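Local coordinates for protein pseudoalteromonas arctica PAMC 21717 (Pseudoalteromonas arctica, PDB 5YL7) that probably hydrolyses peptide bonds in proteins as a cold-active, calcium-binding serine protease of the subtilase family, at residues Pro6-Asp9 / His13-Glu16; Ala48-Asn53 / His100-Ala105; Val108-Val111 / Gly117-Gly120. All blocks are in the same frame, centred on the assembly; numbering follows the deposited sequence.

Contact 1 (Pro6-Asp9 / His13-Glu16); sequences PRFD and HYYE
The rings of F8 and Y15 are tilted by only 30° against each other, but they are so offset that just the CD2/CE2 side of Y15 lies over a face of F8. There CD2 of Y15 stands 3.8 Å from CZ of F8. On F8, CG is anti to the backbone N (chi1 179°), which swings the ring out toward both tyrosines. Its CE1 meets the rim of Y14 near that ring's plane, 4.0 Å from CD2, while H13 CE1 lies above one face of Y14. Past the F8 ring, Y15 ends in a polar grip: its OH donates to D9 O over 2.6 Å, arriving in the carbonyl plane on a lone pair at a C=O...O angle of 129°. A phenylalanine in place of Y15 could keep the ring contact but would probably leave the D9 carbonyl without this donor and the short turn less firmly closed. The hydroxyl of Y14 instead bonds to the A119 backbone. Helix 23-27 lines the cluster through W27 against F8, L23 against Y14 and P24 against Y15, while H13 reaches H286 of helix 280-297 and V258 of strand 258-263.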
ATOM      1  N   PRO A   6      -2.328  -3.745 -21.532  1.00  8.04           N
ATOM      2  CA  PRO A   6      -3.575  -4.287 -22.030  1.00  9.06           C
ATOM      3  C   PRO A   6      -4.628  -4.456 -20.968  1.00 10.13           C
ATOM      4  O   PRO A   6      -5.813  -4.520 -21.274  1.00 12.82           O
ATOM      5  CB  PRO A   6      -3.169  -5.627 -22.625  1.00  9.66           C
ATOM      6  CG  PRO A   6      -1.808  -5.910 -21.939  1.00 10.84           C
ATOM      7  CD  PRO A   6      -1.150  -4.617 -21.797  1.00  8.56           C
ATOM      8  N   ARG A   7      -4.260  -4.584 -19.686  1.00  8.60           N
ATOM      9  CA  ARG A   7      -5.237  -4.634 -18.617  1.00  8.34           C
ATOM     10  C   ARG A   7      -5.612  -3.281 -18.024  1.00  7.57           C
ATOM     11  O   ARG A   7      -6.416  -3.247 -17.070  1.00  8.04           O
ATOM     12  CB  ARG A   7      -4.774  -5.595 -17.517  1.00  8.14           C
ATOM     13  CG  ARG A   7      -4.519  -6.987 -17.986  1.00  9.41           C
ATOM     14  CD  ARG A   7      -5.700  -7.677 -18.492  1.00  9.90           C
ATOM     15  NE  ARG A   7      -6.678  -7.960 -17.488  1.00 10.23           N
ATOM     16  CZ  ARG A   7      -6.703  -8.965 -16.668  1.00 10.04           C
ATOM     17  NH1 ARG A   7      -5.730  -9.861 -16.591  1.00 11.88           N
ATOM     18  NH2 ARG A   7      -7.735  -9.082 -15.809  1.00 11.76           N
ATOM     19  N   PHE A   8      -5.094  -2.179 -18.493  1.00  8.34           N
ATOM     20  CA  PHE A   8      -5.452  -0.847 -17.984  1.00  8.67           C
ATOM     21  C   PHE A   8      -6.906  -0.640 -17.963  1.00  9.03           C
ATOM     22  O   PHE A   8      -7.451  -0.118 -16.984  1.00  8.16           O
ATOM     23  CB  PHE A   8      -4.752   0.246 -18.770  1.00  9.34           C
ATOM     24  CG  PHE A   8      -5.108   1.615 -18.301  1.00  9.11           C
ATOM     25  CD1 PHE A   8      -4.598   2.176 -17.142  1.00  9.97           C
ATOM     26  CD2 PHE A   8      -6.039   2.331 -19.031  1.00 13.27           C
ATOM     27  CE1 PHE A   8      -5.029   3.438 -16.766  1.00 11.38           C
ATOM     28  CE2 PHE A   8      -6.441   3.557 -18.657  1.00 14.52           C
ATOM     29  CZ  PHE A   8      -5.951   4.117 -17.538  1.00 11.84           C
ATOM     30  N   ASP A   9      -7.640  -1.026 -19.005  1.00  9.63           N
ATOM     31  CA  ASP A   9      -9.043  -0.765 -19.001  1.00 10.58           C
ATOM     32  C   ASP A   9      -9.806  -1.488 -17.897  1.00  9.09           C
ATOM     33  O   ASP A   9     -10.864  -1.023 -17.437  1.00 11.42           O
ATOM     34  CB  ASP A   9      -9.717  -1.152 -20.379  1.00 15.11           C
ATOM     35  CG  ASP A   9      -9.423  -0.136 -21.465  1.00 22.11           C
ATOM     36  OD1 ASP A   9      -8.838   0.969 -21.254  1.00 22.47           O
ATOM     37  OD2 ASP A   9      -9.727  -0.547 -22.606  1.00 26.56           O
ATOM     38  N   HIS A  13     -10.290   1.605 -11.221  1.00  4.86           N
ATOM     39  CA  HIS A  13      -9.873   2.369 -10.078  1.00  5.10           C
ATOM     40  C   HIS A  13      -8.862   3.475 -10.390  1.00  5.00           C
ATOM     41  O   HIS A  13      -8.623   4.359  -9.602  1.00  5.30           O
ATOM     42  CB  HIS A  13      -9.415   1.439  -8.970  1.00  5.03           C
ATOM     43  CG  HIS A  13      -8.598   0.297  -9.442  1.00  4.67           C
ATOM     44  ND1 HIS A  13      -7.209   0.364  -9.492  1.00  4.41           N
ATOM     45  CD2 HIS A  13      -8.949  -0.936  -9.966  1.00  5.08           C
ATOM     46  CE1 HIS A  13      -6.804  -0.798 -10.056  1.00  4.26           C
ATOM     47  NE2 HIS A  13      -7.801  -1.614 -10.340  1.00  4.97           N
ATOM     48  N   TYR A  14      -8.258   3.462 -11.575  1.00  5.06           N
ATOM     49  CA  TYR A  14      -7.383   4.502 -12.036  1.00  5.42           C
ATOM     50  C   TYR A  14      -8.036   5.620 -12.799  1.00  6.43           C
ATOM     51  O   TYR A  14      -7.472   6.701 -12.853  1.00  7.49           O
ATOM     52  CB  TYR A  14      -6.267   3.929 -12.918  1.00  5.73           C
ATOM     53  CG  TYR A  14      -5.270   2.965 -12.236  1.00  5.71           C
ATOM     54  CD1 TYR A  14      -5.178   2.860 -10.847  1.00  5.55           C
ATOM     55  CD2 TYR A  14      -4.449   2.194 -13.031  1.00  6.02           C
ATOM     56  CE1 TYR A  14      -4.244   2.005 -10.301  1.00  5.60           C
ATOM     57  CE2 TYR A  14      -3.524   1.370 -12.481  1.00  6.40           C
ATOM     58  CZ  TYR A  14      -3.399   1.278 -11.109  1.00  5.72           C
ATOM     59  OH  TYR A  14      -2.449   0.420 -10.518  1.00  5.69           O
ATOM     60  N   TYR A  15      -9.207   5.348 -13.379  1.00  7.42           N
ATOM     61  CA  TYR A  15      -9.711   6.333 -14.366  1.00  8.19           C
ATOM     62  C   TYR A  15     -11.217   6.484 -14.407  1.00  8.93           C
ATOM     63  O   TYR A  15     -11.636   7.503 -15.046  1.00  9.69           O
ATOM     64  CB  TYR A  15      -9.271   5.917 -15.792  1.00  8.23           C
ATOM     65  CG  TYR A  15      -9.922   4.695 -16.330  1.00  8.72           C
ATOM     66  CD1 TYR A  15     -11.103   4.776 -17.037  1.00 10.10           C
ATOM     67  CD2 TYR A  15      -9.385   3.423 -16.197  1.00  8.75           C
ATOM     68  CE1 TYR A  15     -11.721   3.739 -17.545  1.00  9.80           C
ATOM     69  CE2 TYR A  15      -9.965   2.299 -16.639  1.00  8.53           C
ATOM     70  CZ  TYR A  15     -11.228   2.425 -17.362  1.00  9.42           C
ATOM     71  OH  TYR A  15     -11.896   1.358 -17.803  1.00 10.66           O
ATOM     72  N   GLU A  16     -12.038   5.617 -13.900  1.00  7.81           N
ATOM     73  CA  GLU A  16     -13.544   5.848 -14.047  1.00  6.94           C
ATOM     74  C   GLU A  16     -13.952   7.019 -13.182  1.00  8.53           C
ATOM     75  O   GLU A  16     -13.401   7.333 -12.139  1.00  8.58           O
ATOM     76  CB  GLU A  16     -14.296   4.625 -13.623  1.00  8.02           C
ATOM     77  CG  GLU A  16     -14.304   3.575 -14.630  1.00  8.81           C
ATOM     78  CD  GLU A  16     -15.255   2.443 -14.365  1.00  9.88           C
ATOM     79  OE1 GLU A  16     -15.791   2.287 -13.262  1.00  8.72           O
ATOM     80  OE2 GLU A  16     -15.468   1.602 -15.288  1.00 11.94           O
TER

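Contact 2 (Ala48-Asn53 / His100-Ala105); sequences ADLNAN and HGTHVA. With CA (calcium ion), chain C.
L50 projects from its loop toward the helix that carries T102 and A105, and its side chain can be read outward as an example of how one leucine reaches from one backbone to another. CB points at the helix but serves only as a spacer. CG, set anti to the backbone N (chi1 -178°), carries the chain onward, still 4.8 Å from A105 CB. Contact proper begins at the fork. CD1 rests against the backbone of A105, 3.8 Å from its O. CD2 takes the other prong, 4.1 Å from A105 CB and 4.1 Å from T102 O, with T102 CG2 slightly farther off. CD1 thus rests on A105 alone, while CD2 bridges from A105 back to T102, about one turn earlier, and both methyls touch carbon and carbonyl oxygen by van der Waals contact alone. Behind the leucine the loop is held in several ways. N53 N bonds to L50 O, closing a tight turn, and D49 grips a calcium ion with both carboxylate oxygens, OD1 at 2.4 Å and OD2 at 2.5 Å; D5, V111, N114, E116 and V118 complete the site. The same helical segment begins with H100, whose ND1 bonds to D41, consistent with the Asp-His-Ser triad of subtilases, S281 being the likely serine. Helix 100-109 is itself embedded: V104 packs on V39 of strand 36-41 and on M282 and P285 of helix 280-297, and the carbonyl of H103 meets S260 of strand 258-263.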
ATOM      1  N   ALA A  48       7.174 -10.322 -13.657  1.00  5.93           N
ATOM      2  CA  ALA A  48       7.643  -9.678 -14.887  1.00  6.10           C
ATOM      3  C   ALA A  48       7.181  -8.282 -15.130  1.00  6.48           C
ATOM      4  O   ALA A  48       7.820  -7.451 -15.769  1.00  7.38           O
ATOM      5  CB  ALA A  48       7.266 -10.518 -16.127  1.00  7.64           C
ATOM      6  N   ASP A  49       5.954  -7.961 -14.566  1.00  6.33           N
ATOM      7  CA  ASP A  49       5.374  -6.624 -14.719  1.00  6.17           C
ATOM      8  C   ASP A  49       5.614  -5.683 -13.537  1.00  6.24           C
ATOM      9  O   ASP A  49       4.968  -4.691 -13.367  1.00  6.94           O
ATOM     10  CB  ASP A  49       3.875  -6.669 -15.042  1.00  6.83           C
ATOM     11  CG  ASP A  49       3.371  -5.561 -15.890  1.00  7.36           C
ATOM     12  OD1 ASP A  49       4.147  -5.050 -16.744  1.00  7.44           O
ATOM     13  OD2 ASP A  49       2.170  -5.154 -15.731  1.00  6.69           O
ATOM     14  N   LEU A  50       6.584  -6.101 -12.691  1.00  6.19           N
ATOM     15  CA  LEU A  50       6.916  -5.325 -11.454  1.00  6.00           C
ATOM     16  C   LEU A  50       8.419  -5.178 -11.261  1.00  6.37           C
ATOM     17  O   LEU A  50       8.873  -4.145 -10.754  1.00  6.39           O
ATOM     18  CB  LEU A  50       6.290  -6.091 -10.249  1.00  7.25           C
ATOM     19  CG  LEU A  50       6.489  -5.432  -8.888  1.00  7.79           C
ATOM     20  CD1 LEU A  50       5.895  -4.015  -8.861  1.00  9.06           C
ATOM     21  CD2 LEU A  50       5.927  -6.337  -7.830  1.00  8.91           C
ATOM     22  N   ASN A  51       9.192  -6.251 -11.500  1.00  6.68           N
ATOM     23  CA  ASN A  51      10.555  -6.319 -10.955  1.00  7.02           C
ATOM     24  C   ASN A  51      11.459  -5.200 -11.405  1.00  7.06           C
ATOM     25  O   ASN A  51      12.322  -4.820 -10.623  1.00  7.49           O
ATOM     26  CB  ASN A  51      11.175  -7.697 -11.258  1.00  8.07           C
ATOM     27  CG  ASN A  51      12.282  -7.970 -10.407  1.00  9.53           C
ATOM     28  OD1 ASN A  51      13.467  -8.144 -10.948  1.00 16.14           O
ATOM     29  ND2 ASN A  51      12.106  -8.021  -9.163  1.00  9.68           N
ATOM     30  N   ALA A  52      11.300  -4.669 -12.573  1.00  6.86           N
ATOM     31  CA  ALA A  52      12.171  -3.566 -12.952  1.00  7.96           C
ATOM     32  C   ALA A  52      12.096  -2.349 -12.059  1.00  7.81           C
ATOM     33  O   ALA A  52      12.949  -1.481 -12.033  1.00  9.88           O
ATOM     34  CB  ALA A  52      11.945  -3.114 -14.363  1.00  9.18           C
ATOM     35  N   ASN A  53      10.909  -2.210 -11.329  1.00  6.41           N
ATOM     36  CA  ASN A  53      10.714  -1.109 -10.413  1.00  6.34           C
ATOM     37  C   ASN A  53      10.974  -1.479  -9.001  1.00  6.93           C
ATOM     38  O   ASN A  53      10.670  -0.654  -8.078  1.00  7.88           O
ATOM     39  CB  ASN A  53       9.301  -0.528 -10.581  1.00  6.64           C
ATOM     40  CG  ASN A  53       9.129   0.279 -11.818  1.00  8.96           C
ATOM     41  OD1 ASN A  53      10.148   0.580 -12.497  1.00 10.62           O
ATOM     42  ND2 ASN A  53       7.897   0.619 -12.172  1.00  9.54           N
ATOM     43  N   HIS A 100       0.157 -10.722  -0.842  1.00  5.78           N
ATOM     44  CA  HIS A 100      -0.429  -9.418  -0.630  1.00  5.90           C
ATOM     45  C   HIS A 100       0.533  -8.313  -1.025  1.00  4.75           C
ATOM     46  O   HIS A 100       0.124  -7.320  -1.659  1.00  5.02           O
ATOM     47  CB  HIS A 100      -0.868  -9.383   0.869  1.00  6.52           C
ATOM     48  CG  HIS A 100      -1.614  -8.191   1.253  1.00  6.51           C
ATOM     49  ND1 HIS A 100      -1.034  -7.107   1.803  1.00  7.91           N
ATOM     50  CD2 HIS A 100      -2.966  -7.970   1.311  1.00  8.08           C
ATOM     51  CE1 HIS A 100      -1.960  -6.288   2.221  1.00  8.55           C
ATOM     52  NE2 HIS A 100      -3.108  -6.764   1.953  1.00 10.13           N
ATOM     53  N   GLY A 101       1.805  -8.478  -0.643  1.00  4.23           N
ATOM     54  CA  GLY A 101       2.752  -7.468  -0.951  1.00  4.65           C
ATOM     55  C   GLY A 101       3.070  -7.285  -2.449  1.00  4.36           C
ATOM     56  O   GLY A 101       3.425  -6.191  -2.871  1.00  4.83           O
ATOM     57  N   THR A 102       2.869  -8.336  -3.227  1.00  4.91           N
ATOM     58  CA  THR A 102       3.062  -8.249  -4.684  1.00  4.73           C
ATOM     59  C   THR A 102       1.933  -7.460  -5.318  1.00  4.26           C
ATOM     60  O   THR A 102       2.154  -6.629  -6.169  1.00  5.14           O
ATOM     61  CB  THR A 102       3.085  -9.647  -5.246  1.00  5.07           C
ATOM     62  OG1 THR A 102       4.245 -10.380  -4.725  1.00  5.75           O
ATOM     63  CG2 THR A 102       3.210  -9.645  -6.792  1.00  4.96           C
ATOM     64  N   HIS A 103       0.715  -7.650  -4.790  1.00  4.30           N
ATOM     65  CA  HIS A 103      -0.454  -6.917  -5.250  1.00  4.64           C
ATOM     66  C   HIS A 103      -0.325  -5.448  -4.934  1.00  4.22           C
ATOM     67  O   HIS A 103      -0.442  -4.539  -5.771  1.00  4.47           O
ATOM     68  CB  HIS A 103      -1.702  -7.587  -4.709  1.00  4.66           C
ATOM     69  CG  HIS A 103      -2.982  -7.187  -5.351  1.00  4.77           C
ATOM     70  ND1 HIS A 103      -3.602  -5.999  -5.090  1.00  5.18           N
ATOM     71  CD2 HIS A 103      -3.704  -7.830  -6.292  1.00  5.40           C
ATOM     72  CE1 HIS A 103      -4.684  -5.929  -5.878  1.00  5.41           C
ATOM     73  NE2 HIS A 103      -4.779  -7.043  -6.591  1.00  5.37           N
ATOM     74  N   VAL A 104      -0.020  -5.157  -3.666  1.00  4.22           N
ATOM     75  CA  VAL A 104       0.152  -3.767  -3.201  1.00  4.15           C
ATOM     76  C   VAL A 104       1.283  -3.093  -3.929  1.00  3.83           C
ATOM     77  O   VAL A 104       1.119  -1.934  -4.381  1.00  4.38           O
ATOM     78  CB  VAL A 104       0.377  -3.785  -1.649  1.00  4.19           C
ATOM     79  CG1 VAL A 104       0.792  -2.428  -1.146  1.00  4.26           C
ATOM     80  CG2 VAL A 104      -0.875  -4.220  -0.946  1.00  4.69           C
ATOM     81  N   ALA A 105       2.430  -3.737  -4.051  1.00  4.39           N
ATOM     82  CA  ALA A 105       3.522  -3.092  -4.768  1.00  4.87           C
ATOM     83  C   ALA A 105       3.165  -2.749  -6.223  1.00  5.00           C
ATOM     84  O   ALA A 105       3.644  -1.738  -6.730  1.00  5.18           O
ATOM     85  CB  ALA A 105       4.798  -3.925  -4.698  1.00  6.01           C
TER
HETATM   86 CA    CA C 801       2.568  -3.312 -17.405  1.00  6.54          CA

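Contact 3 (Val108-Val111 / Gly117-Gly120); sequences VAAV and GVAG. With CA (calcium ion), chain C.
Two carbonyl oxygens, V111 O and V118 O, lie only 3.2 Å apart, both directed at one calcium ion. The ion holds them together, 2.3 Å from V111 O and 2.4 Å from V118 O. Farther from the metal the two backbones come closest, the CA atoms of A110 and G120 just 4.3 Å apart. Glycine is what allows this approach: a CB on G120 would point at the 108-111 segment and collide with A110 N and A109 C. On the side nearer the ion the methyl of A110 touches V118 CG2 and the carbonyl carbon of A119, each at 3.8 Å. V118 presents that branch because its chi1 of -63° sets CG1 anti to the carbonyl carbon and leaves CG2 between N and C, facing A110. Its side chain also packs on L259 and T261 of strand 258-263. The intervening turn adds N114 OD1 and E116 O to the metal, while D5 and D49 contribute carboxylates, an arrangement of ligands like that of the strong calcium site of subtilisins. Carbonyl dipoles set so near each other would be expected to repel; the cation probably outweighs that repulsion, and D5 and D49 supply the negative charge that the neutral carbonyls lack, so the fit of the two backbones here probably depends in part on the metal.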
ATOM      1  N   VAL A 108       1.287   0.423  -6.439  1.00  4.57           N
ATOM      2  CA  VAL A 108       2.187   1.588  -6.346  1.00  4.78           C
ATOM      3  C   VAL A 108       2.980   1.811  -7.635  1.00  4.91           C
ATOM      4  O   VAL A 108       3.023   2.965  -8.133  1.00  6.07           O
ATOM      5  CB  VAL A 108       3.184   1.449  -5.190  1.00  4.65           C
ATOM      6  CG1 VAL A 108       4.158   2.642  -5.182  1.00  5.81           C
ATOM      7  CG2 VAL A 108       2.415   1.310  -3.854  1.00  4.53           C
ATOM      8  N   ALA A 109       3.550   0.775  -8.206  1.00  5.39           N
ATOM      9  CA  ALA A 109       4.570   0.974  -9.243  1.00  5.20           C
ATOM     10  C   ALA A 109       4.734  -0.246 -10.179  1.00  5.23           C
ATOM     11  O   ALA A 109       5.845  -0.479 -10.661  1.00  6.10           O
ATOM     12  CB  ALA A 109       5.867   1.404  -8.616  1.00  6.63           C
ATOM     13  N   ALA A 110       3.669  -0.900 -10.624  1.00  4.96           N
ATOM     14  CA  ALA A 110       3.788  -1.841 -11.729  1.00  5.46           C
ATOM     15  C   ALA A 110       4.406  -1.092 -12.908  1.00  6.35           C
ATOM     16  O   ALA A 110       4.175   0.070 -13.178  1.00  6.07           O
ATOM     17  CB  ALA A 110       2.477  -2.428 -12.152  1.00  5.99           C
ATOM     18  N   VAL A 111       5.177  -1.898 -13.672  1.00  6.35           N
ATOM     19  CA  VAL A 111       5.828  -1.387 -14.884  1.00  7.08           C
ATOM     20  C   VAL A 111       4.780  -1.053 -15.915  1.00  5.80           C
ATOM     21  O   VAL A 111       3.929  -1.891 -16.204  1.00  6.69           O
ATOM     22  CB  VAL A 111       6.831  -2.392 -15.389  1.00  7.52           C
ATOM     23  CG1 VAL A 111       7.455  -1.812 -16.718  1.00  9.18           C
ATOM     24  CG2 VAL A 111       7.939  -2.751 -14.407  1.00  7.83           C
ATOM     25  N   GLY A 117       0.340  -6.681 -19.183  1.00  7.69           N
ATOM     26  CA  GLY A 117      -0.234  -6.642 -17.811  1.00  7.41           C
ATOM     27  C   GLY A 117      -0.906  -5.327 -17.552  1.00  7.24           C
ATOM     28  O   GLY A 117      -1.730  -4.786 -18.307  1.00  7.32           O
ATOM     29  N   VAL A 118      -0.612  -4.798 -16.354  1.00  6.71           N
ATOM     30  CA  VAL A 118      -1.223  -3.656 -15.707  1.00  6.01           C
ATOM     31  C   VAL A 118      -0.409  -2.394 -15.674  1.00  5.67           C
ATOM     32  O   VAL A 118       0.804  -2.441 -16.105  1.00  6.39           O
ATOM     33  CB  VAL A 118      -1.660  -4.063 -14.236  1.00  6.47           C
ATOM     34  CG1 VAL A 118      -2.708  -5.151 -14.237  1.00  7.21           C
ATOM     35  CG2 VAL A 118      -0.450  -4.491 -13.454  1.00  6.42           C
ATOM     36  N   ALA A 119      -0.979  -1.309 -15.138  1.00  5.88           N
ATOM     37  CA  ALA A 119      -0.260  -0.124 -14.836  1.00  5.59           C
ATOM     38  C   ALA A 119      -0.168   0.102 -13.337  1.00  5.99           C
ATOM     39  O   ALA A 119      -0.892  -0.545 -12.562  1.00  6.29           O
ATOM     40  CB  ALA A 119      -0.921   1.064 -15.531  1.00  7.89           C
ATOM     41  N   GLY A 120       0.754   0.968 -12.959  1.00  5.18           N
ATOM     42  CA  GLY A 120       0.938   1.367 -11.568  1.00  5.18           C
ATOM     43  C   GLY A 120       0.615   2.820 -11.418  1.00  5.43           C
ATOM     44  O   GLY A 120       0.677   3.637 -12.346  1.00  6.91           O
TER
HETATM   45 CA    CA C 801       2.568  -3.312 -17.405  1.00  6.54          CA

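How the contacts relate
From the N terminus, the chain first folds back on itself in contact 1, a short turn complete before the others open. Contact 2 is the long-range one, joining the loop after strand 36-41 to the start of helix 100-109. Contact 3 follows in series, closing the calcium-binding turn after that helix; nothing nests or crosses. In space contact 3 touches both others: R7 N bonds to G117 O at 2.9 Å, D49 O to V111 N and N53 ND2 to A109 O. Contacts 1 and 2 stay about 7 Å apart at their nearest atoms. D5, D49, V111 and V118 bind one calcium ion, which joins the N-terminal arm, the 48-53 loop and the turn after helix 100-109.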